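PDB 7LPO: cytoplasmic protein from Cryptococcus neoformans var. grubii serotype A, which probably hydrolyses the beta-glucosidic bond of steryl glucosides, as a sterylglucosidase of glycoside hydrolase family 5. Local coordinates for residues L99-T104 and D122-V127; G520-P525 and L566-W571; A664-Y669 and Y710-H715. All blocks are in the same frame, centred on the assembly; numbering follows the deposited sequence.

Contact 1 (L99-T104 and D122-V127); sequences LRYVFT and DYIIAV
Strand 99-104 and helix 122-127 run nearly antiparallel, their axes at 169° and 11.2 Å apart at the closest approach, with Phe103 and Ile124 facing each other as the nearest backbone pair. The gap is bridged chiefly by Tyr101. Its CG is anti to the backbone N (chi1 -173°), which throws the ring out from the strand so that the phenol end lodges among the side chains of the helix. Ile124 takes most of this end: its CG1 lies 3.5 Å from Tyr101 OH, while its CG2 branch rests 3.8 Å from Tyr101 CE1. Val127 comes from the next turn of the helix and meets the other flank, with CG1 at the ring edge, near the ring plane and 3.6 Å from Tyr101 CE2. Tyr123 adds a looser touch, its CE2 being 3.9 Å from Tyr101 OH. The Tyr123 ring is itself steadied within the helix, since Val127 CG2 covers one of its faces near the rim and its hydroxyl is hydrogen-bonded to Leu77 O. Ile124 also reaches up the strand: the extended end of its longer branch brings CD1 to 4.1 Å from Phe103 CB, whereas the end of the Phe103 side chain leads away, and the residue also touches Leu247 of helix 232-254. Every touching residue is buried and the cross-contacts are apolar, apart from the hydroxyl that ends Tyr101. Tyr101 and Phe103 face the helix, while Arg100, salt-bridged to Asp267, and Val102 point into the barrel, as on a wall strand of the family's TIM barrel; strand 98-104, helix 118-133 and strand 137-143 form one of its beta-alpha-beta crossovers.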
loop_
_atom_site.group_PDB
_atom_site.type_symbol
_atom_site.label_atom_id
_atom_site.label_comp_id
_atom_site.label_asym_id
_atom_site.label_seq_id
_atom_site.Cartn_x
_atom_site.Cartn_y
_atom_site.Cartn_z
ATOM N N LEU A 99 -8.120 -6.247 -7.772
ATOM C CA LEU A 99 -6.823 -6.682 -7.278
ATOM C C LEU A 99 -5.846 -5.544 -7.499
ATOM O O LEU A 99 -5.784 -5.002 -8.604
ATOM C CB LEU A 99 -6.326 -7.940 -7.998
ATOM C CG LEU A 99 -7.186 -9.193 -7.893
ATOM C CD1 LEU A 99 -6.695 -10.220 -8.896
ATOM C CD2 LEU A 99 -7.170 -9.754 -6.493
ATOM N N ARG A 100 -5.132 -5.152 -6.444
ATOM C CA ARG A 100 -3.979 -4.270 -6.558
ATOM C C ARG A 100 -2.769 -5.183 -6.682
ATOM O O ARG A 100 -2.446 -5.922 -5.745
ATOM C CB ARG A 100 -3.875 -3.345 -5.353
ATOM C CG ARG A 100 -2.728 -2.346 -5.450
ATOM C CD ARG A 100 -2.939 -1.241 -4.457
ATOM N NE ARG A 100 -1.839 -0.286 -4.397
ATOM C CZ ARG A 100 -0.875 -0.307 -3.482
ATOM N NH1 ARG A 100 -0.840 -1.259 -2.551
ATOM N NH2 ARG A 100 0.058 0.633 -3.498
ATOM N N TYR A 101 -2.136 -5.181 -7.854
ATOM C CA TYR A 101 -1.124 -6.178 -8.171
ATOM C C TYR A 101 0.259 -5.656 -7.807
ATOM O O TYR A 101 0.715 -4.655 -8.361
ATOM C CB TYR A 101 -1.175 -6.567 -9.649
ATOM C CG TYR A 101 -0.243 -7.715 -9.927
ATOM C CD1 TYR A 101 1.107 -7.493 -10.172
ATOM C CD2 TYR A 101 -0.698 -9.031 -9.883
ATOM C CE1 TYR A 101 1.977 -8.553 -10.394
ATOM C CE2 TYR A 101 0.168 -10.095 -10.109
ATOM C CZ TYR A 101 1.501 -9.845 -10.366
ATOM O OH TYR A 101 2.369 -10.897 -10.578
ATOM N N VAL A 102 0.936 -6.371 -6.919
ATOM C CA VAL A 102 2.200 -5.930 -6.340
ATOM C C VAL A 102 3.365 -6.503 -7.140
ATOM O O VAL A 102 3.452 -7.718 -7.344
ATOM C CB VAL A 102 2.293 -6.357 -4.865
ATOM C CG1 VAL A 102 3.642 -5.992 -4.284
ATOM C CG2 VAL A 102 1.167 -5.741 -4.047
ATOM N N PHE A 103 4.265 -5.625 -7.588
ATOM C CA PHE A 103 5.539 -6.023 -8.170
ATOM C C PHE A 103 6.602 -5.042 -7.694
ATOM O O PHE A 103 6.304 -3.910 -7.310
ATOM C CB PHE A 103 5.493 -6.075 -9.708
ATOM C CG PHE A 103 5.356 -4.736 -10.357
ATOM C CD1 PHE A 103 4.106 -4.161 -10.525
ATOM C CD2 PHE A 103 6.466 -4.047 -10.792
ATOM C CE1 PHE A 103 3.963 -2.926 -11.114
ATOM C CE2 PHE A 103 6.335 -2.807 -11.389
ATOM C CZ PHE A 103 5.080 -2.246 -11.550
ATOM N N THR A 104 7.855 -5.482 -7.704
ATOM C CA THR A 104 8.938 -4.628 -7.248
ATOM C C THR A 104 9.907 -4.340 -8.383
ATOM O O THR A 104 10.078 -5.138 -9.308
ATOM C CB THR A 104 9.701 -5.245 -6.070
ATOM O OG1 THR A 104 10.343 -6.455 -6.493
ATOM C CG2 THR A 104 8.722 -5.515 -4.913
ATOM N N ASP A 122 6.887 -11.894 -18.190
ATOM C CA ASP A 122 5.936 -12.827 -18.817
ATOM C C ASP A 122 5.182 -13.629 -17.770
ATOM O O ASP A 122 4.028 -14.007 -17.993
ATOM C CB ASP A 122 6.714 -13.752 -19.757
ATOM C CG ASP A 122 7.268 -13.026 -20.979
ATOM O OD1 ASP A 122 6.784 -11.936 -21.312
ATOM O OD2 ASP A 122 8.183 -13.554 -21.627
ATOM N N TYR A 123 5.818 -13.906 -16.629
ATOM C CA TYR A 123 5.095 -14.536 -15.533
ATOM C C TYR A 123 3.954 -13.641 -15.061
ATOM O O TYR A 123 2.824 -14.107 -14.868
ATOM C CB TYR A 123 6.033 -14.853 -14.369
ATOM C CG TYR A 123 5.265 -15.077 -13.086
ATOM C CD1 TYR A 123 4.680 -16.304 -12.814
ATOM C CD2 TYR A 123 5.088 -14.044 -12.165
ATOM C CE1 TYR A 123 3.957 -16.510 -11.654
ATOM C CE2 TYR A 123 4.364 -14.242 -10.998
ATOM C CZ TYR A 123 3.805 -15.479 -10.747
ATOM O OH TYR A 123 3.082 -15.689 -9.594
ATOM N N ILE A 124 4.236 -12.347 -14.859
ATOM C CA ILE A 124 3.191 -11.415 -14.435
ATOM C C ILE A 124 2.047 -11.412 -15.438
ATOM O O ILE A 124 0.871 -11.402 -15.061
ATOM C CB ILE A 124 3.763 -9.999 -14.247
ATOM C CG1 ILE A 124 4.631 -9.916 -12.992
ATOM C CG2 ILE A 124 2.638 -8.996 -14.159
ATOM C CD1 ILE A 124 5.481 -8.659 -12.919
ATOM N N ILE A 125 2.373 -11.408 -16.730
ATOM C CA ILE A 125 1.344 -11.414 -17.765
ATOM C C ILE A 125 0.478 -12.660 -17.648
ATOM O O ILE A 125 -0.749 -12.594 -17.775
ATOM C CB ILE A 125 1.994 -11.299 -19.157
ATOM C CG1 ILE A 125 2.353 -9.837 -19.424
ATOM C CG2 ILE A 125 1.081 -11.867 -20.229
ATOM C CD1 ILE A 125 3.349 -9.640 -20.545
ATOM N N ALA A 126 1.104 -13.814 -17.407
ATOM C CA ALA A 126 0.348 -15.047 -17.222
ATOM C C ALA A 126 -0.572 -14.950 -16.013
ATOM O O ALA A 126 -1.724 -15.392 -16.063
ATOM C CB ALA A 126 1.310 -16.229 -17.060
ATOM N N VAL A 127 -0.077 -14.391 -14.908
ATOM C CA VAL A 127 -0.932 -14.175 -13.742
ATOM C C VAL A 127 -2.081 -13.240 -14.094
ATOM O O VAL A 127 -3.238 -13.496 -13.754
ATOM C CB VAL A 127 -0.111 -13.630 -12.561
ATOM C CG1 VAL A 127 -1.031 -13.257 -11.398
ATOM C CG2 VAL A 127 0.931 -14.645 -12.131
#

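Contact 2 (G520-P525 and L566-W571); sequences GEIGIP and LNYAIW
Ile522 O is held from two neighbouring residues at once: Trp571 N donates to it at 2.7 Å, with 157° at the hydrogen, and Ile570 CA makes a CA-H...O contact at 3.2 Å. The amide of Trp571 arrives from above the carbonyl plane, 38° out of it. One step earlier in the strands the roles reverse, but less firmly: Ala569 O receives a weak, bent bond from Ile522 N at 3.4 Å and a CA-H...O contact from Glu521. Gly520 O and Ala569 O, both acceptors, lie close together; Asn42 ND2 serves Gly520 O. These are the last two parallel strands of the TIM barrel, 518-522 and 567-570, the latter closing the ring by pairing with strand 35-43. Past Gly523 the direct backbone bonds give way to a water, which accepts from Ile524 N at 2.9 Å and donates to Trp571 O at 2.8 Å. Inside the barrel, Glu521 and Trp571 lie side by side and point the same way. The carboxylate is tilted 25° from the indole plane, with Glu521 CD 3.7 Å from Trp571 CE3 and OE1 above one ring face near the rim. OE1 is hydrogen-bonded to Tyr454 OH and to the amine of a Tris molecule, which probably comes from the crystallisation liquor but can mark a pocket; OE2 pairs with Arg100.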
loop_
_atom_site.group_PDB
_atom_site.type_symbol
_atom_site.label_atom_id
_atom_site.label_comp_id
_atom_site.label_asym_id
_atom_site.label_seq_id
_atom_site.Cartn_x
_atom_site.Cartn_y
_atom_site.Cartn_z
ATOM N N GLY A 520 -6.207 2.405 -1.476
ATOM C CA GLY A 520 -5.364 1.379 -2.069
ATOM C C GLY A 520 -4.834 0.357 -1.089
ATOM O O GLY A 520 -4.481 -0.753 -1.498
ATOM N N GLU A 521 -4.723 0.721 0.179
ATOM C CA GLU A 521 -4.367 -0.220 1.230
ATOM C C GLU A 521 -5.159 0.099 2.487
ATOM O O GLU A 521 -5.264 1.264 2.885
ATOM C CB GLU A 521 -2.876 -0.172 1.578
ATOM C CG GLU A 521 -1.929 -0.556 0.478
ATOM C CD GLU A 521 -0.485 -0.661 0.978
ATOM O OE1 GLU A 521 -0.277 -0.743 2.215
ATOM O OE2 GLU A 521 0.435 -0.642 0.130
ATOM N N ILE A 522 -5.682 -0.945 3.123
ATOM C CA ILE A 522 -6.329 -0.839 4.428
ATOM C C ILE A 522 -6.371 -2.242 5.009
ATOM O O ILE A 522 -6.549 -3.218 4.273
ATOM C CB ILE A 522 -7.738 -0.203 4.316
ATOM C CG1 ILE A 522 -8.414 -0.124 5.692
ATOM C CG2 ILE A 522 -8.624 -0.973 3.353
ATOM C CD1 ILE A 522 -9.578 0.839 5.737
ATOM N N GLY A 523 -6.150 -2.350 6.318
ATOM C CA GLY A 523 -6.120 -3.665 6.943
ATOM C C GLY A 523 -5.778 -3.596 8.415
ATOM O O GLY A 523 -5.578 -2.519 8.980
ATOM N N ILE A 524 -5.707 -4.777 9.028
ATOM C CA ILE A 524 -5.448 -4.912 10.464
ATOM C C ILE A 524 -4.517 -6.090 10.701
ATOM O O ILE A 524 -4.412 -7.000 9.869
ATOM C CB ILE A 524 -6.743 -5.111 11.283
ATOM C CG1 ILE A 524 -7.504 -6.347 10.794
ATOM C CG2 ILE A 524 -7.657 -3.889 11.181
ATOM C CD1 ILE A 524 -7.341 -7.587 11.656
ATOM N N PRO A 525 -3.832 -6.102 11.849
ATOM C CA PRO A 525 -2.945 -7.232 12.181
ATOM C C PRO A 525 -3.691 -8.392 12.830
ATOM O O PRO A 525 -4.491 -8.206 13.751
ATOM C CB PRO A 525 -1.939 -6.617 13.157
ATOM C CG PRO A 525 -2.759 -5.536 13.870
ATOM C CD PRO A 525 -3.705 -4.985 12.808
ATOM N N LEU A 566 -16.814 3.748 -0.337
ATOM C CA LEU A 566 -15.523 3.832 -0.999
ATOM C C LEU A 566 -15.133 2.546 -1.722
ATOM O O LEU A 566 -15.566 1.441 -1.378
ATOM C CB LEU A 566 -14.432 4.172 0.019
ATOM C CG LEU A 566 -14.244 5.641 0.391
ATOM C CD1 LEU A 566 -13.429 5.745 1.678
ATOM C CD2 LEU A 566 -13.567 6.395 -0.740
ATOM N N ASN A 567 -14.310 2.720 -2.751
ATOM C CA ASN A 567 -13.544 1.635 -3.331
ATOM C C ASN A 567 -12.331 1.352 -2.446
ATOM O O ASN A 567 -11.792 2.255 -1.792
ATOM C CB ASN A 567 -13.090 2.003 -4.745
ATOM C CG ASN A 567 -14.221 2.531 -5.610
ATOM O OD1 ASN A 567 -15.128 1.794 -6.003
ATOM N ND2 ASN A 567 -14.171 3.816 -5.915
ATOM N N TYR A 568 -11.899 0.091 -2.412
ATOM C CA TYR A 568 -10.700 -0.170 -1.629
ATOM C C TYR A 568 -10.094 -1.527 -1.941
ATOM O O TYR A 568 -10.736 -2.406 -2.516
ATOM C CB TYR A 568 -10.980 -0.071 -0.124
ATOM C CG TYR A 568 -12.060 -1.001 0.405
ATOM C CD1 TYR A 568 -11.801 -2.346 0.629
ATOM C CD2 TYR A 568 -13.327 -0.532 0.693
ATOM C CE1 TYR A 568 -12.772 -3.192 1.121
ATOM C CE2 TYR A 568 -14.309 -1.377 1.201
ATOM C CZ TYR A 568 -14.022 -2.700 1.406
ATOM O OH TYR A 568 -14.993 -3.538 1.899
ATOM N N ALA A 569 -8.826 -1.661 -1.552
ATOM C CA ALA A 569 -8.060 -2.896 -1.662
ATOM C C ALA A 569 -7.496 -3.198 -0.280
ATOM O O ALA A 569 -6.666 -2.441 0.237
ATOM C CB ALA A 569 -6.940 -2.773 -2.700
ATOM N N ILE A 570 -7.964 -4.294 0.311
ATOM C CA ILE A 570 -7.478 -4.723 1.613
ATOM C C ILE A 570 -6.034 -5.204 1.509
ATOM O O ILE A 570 -5.670 -5.957 0.596
ATOM C CB ILE A 570 -8.382 -5.838 2.164
ATOM C CG1 ILE A 570 -9.826 -5.347 2.307
ATOM C CG2 ILE A 570 -7.817 -6.345 3.473
ATOM C CD1 ILE A 570 -10.817 -6.464 2.632
ATOM N N TRP A 571 -5.202 -4.778 2.457
ATOM C CA TRP A 571 -3.866 -5.337 2.646
ATOM C C TRP A 571 -3.949 -6.409 3.732
ATOM O O TRP A 571 -4.259 -6.086 4.884
ATOM C CB TRP A 571 -2.849 -4.256 3.047
ATOM C CG TRP A 571 -1.451 -4.809 3.060
ATOM C CD1 TRP A 571 -0.830 -5.454 4.089
ATOM C CD2 TRP A 571 -0.523 -4.813 1.966
ATOM N NE1 TRP A 571 0.425 -5.869 3.701
ATOM C CE2 TRP A 571 0.639 -5.489 2.403
ATOM C CE3 TRP A 571 -0.564 -4.314 0.663
ATOM C CZ2 TRP A 571 1.754 -5.663 1.585
ATOM C CZ3 TRP A 571 0.538 -4.490 -0.153
ATOM C CH2 TRP A 571 1.684 -5.161 0.310
HETATM O O HOH W 1 -5.752 -6.951 7.045
#

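Contact 3 (A664-Y669 and Y710-H715); sequences AFCRPY and YLPFVH
Cys666 directs its sulfur at the rim of the Tyr710 ring and not at a face: SG lies 5.4 Å from the centroid of the Tyr710 ring, 90° off the ring normal, and 3.3 Å from Tyr710 OH. The thiol gets there because SG is anti to the backbone N (chi1 -177°), which carries it toward the 710-715 segment just after helix 662-665. Pro712 and Val714 also touch it, Pro712 CB at 3.5 Å from Cys666 SG. The phenol hydroxyl has its polar partner elsewhere, in Ala93 O. Another part of the same ring edge faces Arg667 O, which lies in the ring plane 3.3 Å from Tyr710 CD2. Next along the chain, Pro668 packs obliquely against Pro712, and its CB touches Leu711 CD2. Beyond the prolines the two chains become an antiparallel, hydrogen-bonded pair. Tyr710 N gives a fairly straight bond of 2.9 Å to Tyr669 O, and Tyr669 N returns a longer one of 3.3 Å, lying on a lone pair of Tyr710 O. The two tyrosine side chains leave on the same face of this ladder and cross obliquely. At the far end His715 NE2 donates to Cys666 O at 2.9 Å, but the bond is weak, with only 121° at the hydrogen; the same N-H also has a weak bond to Ala663 O. Arg667 turns away, linking 664-669 to Asp554 of helix 547-559 and to Asp561 just after it. The contact joins helix 662-665 and strand 669-673 to strand 707-710 and helix 713-716, largely within the part assigned to the GH5 C-terminal domain family. The imidazole N-H, split between two carbonyls, probably holds the segments less firmly than the two backbone bonds.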
loop_
_atom_site.group_PDB
_atom_site.type_symbol
_atom_site.label_atom_id
_atom_site.label_comp_id
_atom_site.label_asym_id
_atom_site.label_seq_id
_atom_site.Cartn_x
_atom_site.Cartn_y
_atom_site.Cartn_z
ATOM N N ALA A 664 -15.946 -10.244 8.966
ATOM C CA ALA A 664 -15.736 -8.804 8.903
ATOM C C ALA A 664 -15.293 -8.321 7.529
ATOM O O ALA A 664 -15.684 -7.222 7.119
ATOM C CB ALA A 664 -14.707 -8.372 9.952
ATOM N N PHE A 665 -14.497 -9.103 6.793
ATOM C CA PHE A 665 -14.018 -8.614 5.505
ATOM C C PHE A 665 -14.858 -9.073 4.321
ATOM O O PHE A 665 -14.748 -8.473 3.249
ATOM C CB PHE A 665 -12.535 -8.976 5.279
ATOM C CG PHE A 665 -12.224 -10.449 5.158
ATOM C CD1 PHE A 665 -12.572 -11.169 4.029
ATOM C CD2 PHE A 665 -11.490 -11.085 6.146
ATOM C CE1 PHE A 665 -12.234 -12.510 3.909
ATOM C CE2 PHE A 665 -11.136 -12.422 6.029
ATOM C CZ PHE A 665 -11.508 -13.137 4.908
ATOM N N CYS A 666 -15.710 -10.080 4.485
ATOM C CA CYS A 666 -16.624 -10.518 3.432
ATOM C C CYS A 666 -18.000 -9.943 3.748
ATOM O O CYS A 666 -18.652 -10.377 4.706
ATOM C CB CYS A 666 -16.669 -12.042 3.344
ATOM S SG CYS A 666 -17.716 -12.650 2.004
ATOM N N ARG A 667 -18.436 -8.970 2.948
ATOM C CA ARG A 667 -19.552 -8.105 3.309
ATOM C C ARG A 667 -20.435 -7.822 2.104
ATOM O O ARG A 667 -19.954 -7.812 0.967
ATOM C CB ARG A 667 -19.073 -6.753 3.863
ATOM C CG ARG A 667 -17.869 -6.813 4.797
ATOM C CD ARG A 667 -17.130 -5.471 4.819
ATOM N NE ARG A 667 -17.940 -4.391 5.370
ATOM C CZ ARG A 667 -18.185 -4.216 6.671
ATOM N NH1 ARG A 667 -17.683 -5.051 7.578
ATOM N NH2 ARG A 667 -18.937 -3.197 7.070
ATOM N N PRO A 668 -21.727 -7.575 2.326
ATOM C CA PRO A 668 -22.589 -7.130 1.221
ATOM C C PRO A 668 -22.233 -5.721 0.777
ATOM O O PRO A 668 -21.891 -4.861 1.593
ATOM C CB PRO A 668 -23.994 -7.176 1.828
ATOM C CG PRO A 668 -23.745 -6.915 3.306
ATOM C CD PRO A 668 -22.456 -7.634 3.611
ATOM N N TYR A 669 -22.326 -5.482 -0.525
ATOM C CA TYR A 669 -22.088 -4.151 -1.065
ATOM C C TYR A 669 -22.607 -4.103 -2.497
ATOM O O TYR A 669 -22.741 -5.147 -3.147
ATOM C CB TYR A 669 -20.597 -3.781 -1.018
ATOM C CG TYR A 669 -19.743 -4.439 -2.059
ATOM C CD1 TYR A 669 -19.315 -5.747 -1.907
ATOM C CD2 TYR A 669 -19.335 -3.738 -3.186
ATOM C CE1 TYR A 669 -18.520 -6.353 -2.867
ATOM C CE2 TYR A 669 -18.535 -4.321 -4.142
ATOM C CZ TYR A 669 -18.131 -5.631 -3.979
ATOM O OH TYR A 669 -17.339 -6.212 -4.934
ATOM N N TYR A 710 -23.871 -7.595 -4.163
ATOM C CA TYR A 710 -23.302 -8.854 -3.700
ATOM C C TYR A 710 -23.832 -9.165 -2.306
ATOM O O TYR A 710 -23.735 -8.330 -1.402
ATOM C CB TYR A 710 -21.772 -8.769 -3.684
ATOM C CG TYR A 710 -21.080 -9.904 -2.958
ATOM C CD1 TYR A 710 -20.984 -11.166 -3.528
ATOM C CD2 TYR A 710 -20.500 -9.704 -1.714
ATOM C CE1 TYR A 710 -20.343 -12.202 -2.865
ATOM C CE2 TYR A 710 -19.874 -10.723 -1.047
ATOM C CZ TYR A 710 -19.789 -11.975 -1.625
ATOM O OH TYR A 710 -19.143 -12.994 -0.969
ATOM N N LEU A 711 -24.387 -10.361 -2.132
ATOM C CA LEU A 711 -24.846 -10.817 -0.818
ATOM C C LEU A 711 -24.098 -12.083 -0.423
ATOM O O LEU A 711 -24.352 -13.158 -1.000
ATOM C CB LEU A 711 -26.351 -11.068 -0.826
ATOM C CG LEU A 711 -27.252 -9.866 -1.117
ATOM C CD1 LEU A 711 -28.688 -10.351 -1.267
ATOM C CD2 LEU A 711 -27.159 -8.809 -0.043
ATOM N N PRO A 712 -23.188 -12.026 0.547
ATOM C CA PRO A 712 -22.302 -13.176 0.789
ATOM C C PRO A 712 -23.004 -14.332 1.494
ATOM O O PRO A 712 -23.721 -14.145 2.482
ATOM C CB PRO A 712 -21.180 -12.588 1.656
ATOM C CG PRO A 712 -21.819 -11.417 2.357
ATOM C CD PRO A 712 -22.870 -10.872 1.404
ATOM N N PHE A 713 -22.764 -15.542 0.980
ATOM C CA PHE A 713 -23.128 -16.755 1.701
ATOM C C PHE A 713 -22.599 -16.733 3.126
ATOM O O PHE A 713 -23.211 -17.312 4.030
ATOM C CB PHE A 713 -22.558 -17.996 0.996
ATOM C CG PHE A 713 -23.215 -18.330 -0.308
ATOM C CD1 PHE A 713 -24.577 -18.172 -0.485
ATOM C CD2 PHE A 713 -22.462 -18.826 -1.353
ATOM C CE1 PHE A 713 -25.176 -18.495 -1.688
ATOM C CE2 PHE A 713 -23.044 -19.145 -2.554
ATOM C CZ PHE A 713 -24.410 -18.979 -2.724
ATOM N N VAL A 714 -21.436 -16.112 3.330
ATOM C CA VAL A 714 -20.814 -16.040 4.650
ATOM C C VAL A 714 -21.793 -15.520 5.693
ATOM O O VAL A 714 -21.769 -15.952 6.852
ATOM C CB VAL A 714 -19.548 -15.163 4.578
ATOM C CG1 VAL A 714 -19.211 -14.601 5.929
ATOM C CG2 VAL A 714 -18.392 -15.946 4.011
ATOM N N HIS A 715 -22.655 -14.571 5.311
ATOM C CA HIS A 715 -23.611 -13.982 6.236
ATOM C C HIS A 715 -25.055 -14.398 5.998
ATOM O O HIS A 715 -25.864 -14.318 6.931
ATOM C CB HIS A 715 -23.564 -12.446 6.160
ATOM C CG HIS A 715 -22.291 -11.856 6.668
ATOM N ND1 HIS A 715 -22.008 -11.749 8.012
ATOM C CD2 HIS A 715 -21.215 -11.362 6.014
ATOM C CE1 HIS A 715 -20.816 -11.202 8.165
ATOM N NE2 HIS A 715 -20.312 -10.962 6.967
#

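From the N terminus, contact 1 comes first, closing a short loop that returns helix 118-133 onto strand 98-104. Contact 2 opens much later and closes the excursion through helix 547-559, bringing strand 567-570 beside strand 518-522. Contact 3 then closes a loop that is half strand and without helix. The three follow in series; none nests in or crosses another. Contacts 1 and 2 meet inside the barrel, where Arg100 NH1 lies 3.0 Å from Glu521 OE2 in a salt bridge. Contact 2 touches contact 3 by packing, Ile570 CD1 against Phe665 CB, so the barrel's last strand abuts helix 662-665, which leads into contact 3. Contacts 1 and 3 stay about 10 Å apart at their nearest atoms.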